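Local coordinates for protein alpha-rhamnosidase (Dictyoglomus thermophilum, PDB 6I60) that probably hydrolyses terminal non-reducing alpha-L-rhamnose residues from alpha-L-rhamnosides, as a glycoside hydrolase of the bacterial alpha-L-rhamnosidase family, at residues 582-593 and 637-648. Sequence-based numbering, arbitrary orientation.
Sequences LEEHYEGFKKYV and DVITLSKIAKLL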
# COMPACT_ATOMS: atom_id res chain seq x y z
N LEU A 582 -6.41 -15.45 -6.11
CA LEU A 582 -6.35 -16.63 -5.27
C LEU A 582 -5.86 -17.85 -6.05
O LEU A 582 -5.10 -18.66 -5.51
CB LEU A 582 -7.72 -16.91 -4.65
CG LEU A 582 -8.19 -15.91 -3.58
CD1 LEU A 582 -9.40 -16.46 -2.84
CD2 LEU A 582 -7.07 -15.59 -2.61
N GLU A 583 -6.28 -17.98 -7.31
CA GLU A 583 -5.80 -19.08 -8.13
C GLU A 583 -4.36 -18.87 -8.58
O GLU A 583 -3.60 -19.84 -8.69
CB GLU A 583 -6.70 -19.27 -9.35
CG GLU A 583 -8.18 -19.03 -9.09
CD GLU A 583 -9.01 -19.07 -10.36
OE1 GLU A 583 -10.24 -19.32 -10.27
OE2 GLU A 583 -8.44 -18.87 -11.45
N GLU A 584 -3.98 -17.62 -8.84
CA GLU A 584 -2.64 -17.34 -9.34
C GLU A 584 -1.56 -17.68 -8.32
O GLU A 584 -0.44 -18.06 -8.70
CB GLU A 584 -2.54 -15.87 -9.76
CG GLU A 584 -1.17 -15.44 -10.25
CD GLU A 584 -1.08 -13.94 -10.44
OE1 GLU A 584 0.05 -13.41 -10.50
OE2 GLU A 584 -2.15 -13.29 -10.54
N HIS A 585 -1.87 -17.56 -7.03
CA HIS A 585 -0.90 -17.83 -5.96
C HIS A 585 -1.28 -19.04 -5.12
O HIS A 585 -0.72 -19.23 -4.03
CB HIS A 585 -0.74 -16.60 -5.07
CG HIS A 585 -0.06 -15.44 -5.73
ND1 HIS A 585 1.30 -15.39 -5.92
CD2 HIS A 585 -0.55 -14.29 -6.24
CE1 HIS A 585 1.62 -14.26 -6.52
NE2 HIS A 585 0.51 -13.58 -6.73
N TYR A 586 -2.21 -19.87 -5.60
CA TYR A 586 -2.69 -20.99 -4.78
C TYR A 586 -1.60 -22.01 -4.52
O TYR A 586 -1.50 -22.54 -3.41
CB TYR A 586 -3.89 -21.65 -5.46
CG TYR A 586 -4.51 -22.75 -4.62
CD1 TYR A 586 -4.21 -24.09 -4.85
CD2 TYR A 586 -5.38 -22.45 -3.58
CE1 TYR A 586 -4.76 -25.09 -4.08
CE2 TYR A 586 -5.95 -23.45 -2.80
CZ TYR A 586 -5.63 -24.77 -3.06
OH TYR A 586 -6.18 -25.77 -2.30
N GLU A 587 -0.77 -22.30 -5.52
CA GLU A 587 0.33 -23.24 -5.32
C GLU A 587 1.32 -22.73 -4.29
O GLU A 587 1.89 -23.51 -3.52
CB GLU A 587 1.02 -23.53 -6.65
CG GLU A 587 0.39 -24.67 -7.44
CD GLU A 587 1.39 -25.37 -8.35
OE1 GLU A 587 2.47 -24.81 -8.60
OE2 GLU A 587 1.08 -26.50 -8.80
N GLY A 588 1.56 -21.41 -4.26
CA GLY A 588 2.41 -20.85 -3.23
C GLY A 588 1.82 -20.99 -1.84
O GLY A 588 2.56 -21.17 -0.87
N PHE A 589 0.49 -20.92 -1.73
CA PHE A 589 -0.15 -21.13 -0.43
C PHE A 589 0.02 -22.57 0.02
O PHE A 589 0.34 -22.83 1.19
CB PHE A 589 -1.64 -20.77 -0.51
CG PHE A 589 -1.92 -19.40 -1.07
CD1 PHE A 589 -0.97 -18.39 -1.00
CD2 PHE A 589 -3.14 -19.13 -1.66
CE1 PHE A 589 -1.24 -17.14 -1.52
CE2 PHE A 589 -3.42 -17.88 -2.17
CZ PHE A 589 -2.47 -16.88 -2.10
N LYS A 590 -0.21 -23.52 -0.89
CA LYS A 590 -0.06 -24.93 -0.55
C LYS A 590 1.38 -25.26 -0.16
O LYS A 590 1.61 -26.14 0.68
CB LYS A 590 -0.51 -25.80 -1.72
CG LYS A 590 -1.86 -26.49 -1.51
CD LYS A 590 -2.10 -27.55 -2.58
CE LYS A 590 -2.10 -28.95 -1.99
NZ LYS A 590 -2.41 -30.00 -3.00
N LYS A 591 2.35 -24.57 -0.76
CA LYS A 591 3.75 -24.86 -0.47
C LYS A 591 4.16 -24.29 0.89
O LYS A 591 4.92 -24.93 1.62
CB LYS A 591 4.64 -24.30 -1.57
CG LYS A 591 5.92 -25.09 -1.78
CD LYS A 591 6.65 -24.66 -3.04
CE LYS A 591 6.22 -25.49 -4.24
NZ LYS A 591 7.22 -25.43 -5.34
N TYR A 592 3.68 -23.09 1.24
CA TYR A 592 4.03 -22.52 2.53
C TYR A 592 3.36 -23.29 3.67
O TYR A 592 4.00 -23.57 4.69
CB TYR A 592 3.64 -21.05 2.60
CG TYR A 592 3.74 -20.50 4.01
CD1 TYR A 592 4.97 -20.31 4.62
CD2 TYR A 592 2.59 -20.22 4.75
CE1 TYR A 592 5.07 -19.83 5.91
CE2 TYR A 592 2.68 -19.73 6.04
CZ TYR A 592 3.92 -19.54 6.62
OH TYR A 592 4.01 -19.06 7.91
N VAL A 593 2.08 -23.63 3.51
CA VAL A 593 1.40 -24.44 4.52
C VAL A 593 2.09 -25.79 4.66
O VAL A 593 2.18 -26.34 5.77
CB VAL A 593 -0.09 -24.58 4.16
CG1 VAL A 593 -0.75 -25.66 5.00
CG2 VAL A 593 -0.79 -23.25 4.34
N ASP A 637 -3.61 -20.10 8.92
CA ASP A 637 -3.20 -20.33 7.54
C ASP A 637 -3.89 -21.54 6.93
O ASP A 637 -4.18 -21.54 5.73
CB ASP A 637 -1.68 -20.49 7.47
CG ASP A 637 -0.94 -19.18 7.66
OD1 ASP A 637 0.31 -19.19 7.68
OD2 ASP A 637 -1.61 -18.13 7.79
N VAL A 638 -4.18 -22.56 7.74
CA VAL A 638 -4.81 -23.77 7.22
C VAL A 638 -6.31 -23.56 7.03
O VAL A 638 -6.90 -24.07 6.07
CB VAL A 638 -4.51 -24.95 8.15
CG1 VAL A 638 -5.27 -26.19 7.73
CG2 VAL A 638 -3.01 -25.24 8.18
N ILE A 639 -6.95 -22.79 7.92
CA ILE A 639 -8.39 -22.59 7.82
C ILE A 639 -8.73 -21.76 6.59
O ILE A 639 -9.63 -22.12 5.82
CB ILE A 639 -8.92 -21.93 9.11
CG1 ILE A 639 -9.31 -23.00 10.12
CG2 ILE A 639 -10.13 -21.05 8.80
CD1 ILE A 639 -10.51 -23.83 9.69
N THR A 640 -8.02 -20.65 6.37
CA THR A 640 -8.31 -19.81 5.22
C THR A 640 -7.89 -20.47 3.91
O THR A 640 -8.48 -20.19 2.86
CB THR A 640 -7.64 -18.44 5.37
OG1 THR A 640 -6.22 -18.59 5.20
CG2 THR A 640 -7.92 -17.85 6.75
N LEU A 641 -6.88 -21.34 3.95
CA LEU A 641 -6.53 -22.10 2.76
C LEU A 641 -7.62 -23.10 2.40
O LEU A 641 -7.95 -23.26 1.22
CB LEU A 641 -5.19 -22.82 2.95
CG LEU A 641 -4.72 -23.64 1.75
CD1 LEU A 641 -4.58 -22.76 0.52
CD2 LEU A 641 -3.40 -24.33 2.06
N SER A 642 -8.18 -23.77 3.40
CA SER A 642 -9.32 -24.65 3.14
C SER A 642 -10.53 -23.86 2.67
O SER A 642 -11.37 -24.39 1.93
CB SER A 642 -9.66 -25.46 4.39
OG SER A 642 -10.61 -24.78 5.20
N LYS A 643 -10.64 -22.59 3.08
CA LYS A 643 -11.71 -21.74 2.58
C LYS A 643 -11.46 -21.34 1.14
O LYS A 643 -12.40 -21.21 0.34
CB LYS A 643 -11.86 -20.51 3.47
CG LYS A 643 -13.31 -20.12 3.76
CD LYS A 643 -13.48 -19.60 5.18
CE LYS A 643 -14.95 -19.38 5.52
NZ LYS A 643 -15.15 -19.01 6.94
N ILE A 644 -10.19 -21.13 0.78
CA ILE A 644 -9.84 -20.81 -0.60
C ILE A 644 -10.00 -22.04 -1.49
O ILE A 644 -10.44 -21.95 -2.64
CB ILE A 644 -8.41 -20.24 -0.67
CG1 ILE A 644 -8.36 -18.85 -0.04
CG2 ILE A 644 -7.91 -20.20 -2.11
CD1 ILE A 644 -6.96 -18.29 0.10
N ALA A 645 -9.66 -23.22 -0.96
CA ALA A 645 -9.79 -24.45 -1.74
C ALA A 645 -11.25 -24.72 -2.09
O ALA A 645 -11.56 -25.10 -3.23
CB ALA A 645 -9.20 -25.63 -0.97
N LYS A 646 -12.16 -24.53 -1.13
CA LYS A 646 -13.57 -24.74 -1.41
C LYS A 646 -14.09 -23.73 -2.42
O LYS A 646 -14.98 -24.06 -3.23
CB LYS A 646 -14.38 -24.66 -0.12
CG LYS A 646 -15.87 -24.91 -0.30
CD LYS A 646 -16.56 -25.18 1.02
CE LYS A 646 -17.88 -25.90 0.82
NZ LYS A 646 -17.83 -26.82 -0.35
N LEU A 647 -13.55 -22.51 -2.41
CA LEU A 647 -13.97 -21.50 -3.38
C LEU A 647 -13.60 -21.89 -4.80
O LEU A 647 -14.40 -21.73 -5.72
CB LEU A 647 -13.35 -20.15 -3.02
CG LEU A 647 -13.99 -19.38 -1.87
CD1 LEU A 647 -13.02 -18.34 -1.32
CD2 LEU A 647 -15.29 -18.74 -2.32
N LEU A 648 -12.39 -22.41 -4.99
CA LEU A 648 -11.92 -22.78 -6.32
C LEU A 648 -12.43 -24.14 -6.78
O LEU A 648 -12.19 -24.51 -7.94
CB LEU A 648 -10.39 -22.76 -6.37
CG LEU A 648 -9.72 -21.49 -5.83
CD1 LEU A 648 -8.23 -21.52 -6.09
CD2 LEU A 648 -10.36 -20.25 -6.44
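The ring of Tyr586 sits as a knob in a hole on helix 637-648 formed by Leu641, Ile644, Ala645 and Leu648. Ile644 CG2 lies at the ring's edge, 3.7 Å from Tyr586 CD2, whereas the methyls of Leu641 and Leu648 approach it obliquely. With CG anti to the backbone N (chi1 -176°), the ring leans across to the partner helix and its hydroxyl passes Ala645 CB to hydrogen-bond Asp653. The Phe589 ring has the carbonyl oxygen of His585 over the centre of one face, Ile644 CD1 and Leu641 CD1 meet it obliquely, and Tyr565 packs edge-to-face with it. At the far end, Asp637 OD1 lies in the plane of the Tyr592 ring at its edge, with carboxylate and ring planes 62° apart; OD2 of Asp637 is hydrogen-bonded to Thr563.

Leu641 is the reciprocal knob, among Tyr586, Phe589, Lys590 and Val593. Leu641 CD1 meets both Tyr586 CE2 and Phe589 CB, each at 3.7 Å, while Leu641 CD2 is 3.6 Å from Val593 CG2. Beyond the N-cap residue His585, Leu582 CD1 rests 3.8 Å from Ile644 CG1. Glu583 CG lies 3.6 Å from Leu648 CD2 where the two side chains cross at a slant.

The axes of segments 586-593 and 637-648 approach to 10.6 Å and run roughly antiparallel, at 148°, within the six-hairpin glycosidase domain, an (alpha/alpha)6 barrel in this family. No hydrogen bond links the segments: mostly apolar packing joins them, with Tyr586 and Leu641 as interlocking knobs, while the outward bonds to Asp653 and Thr563 probably help fix the Tyr586 ring and Asp637 carboxylate.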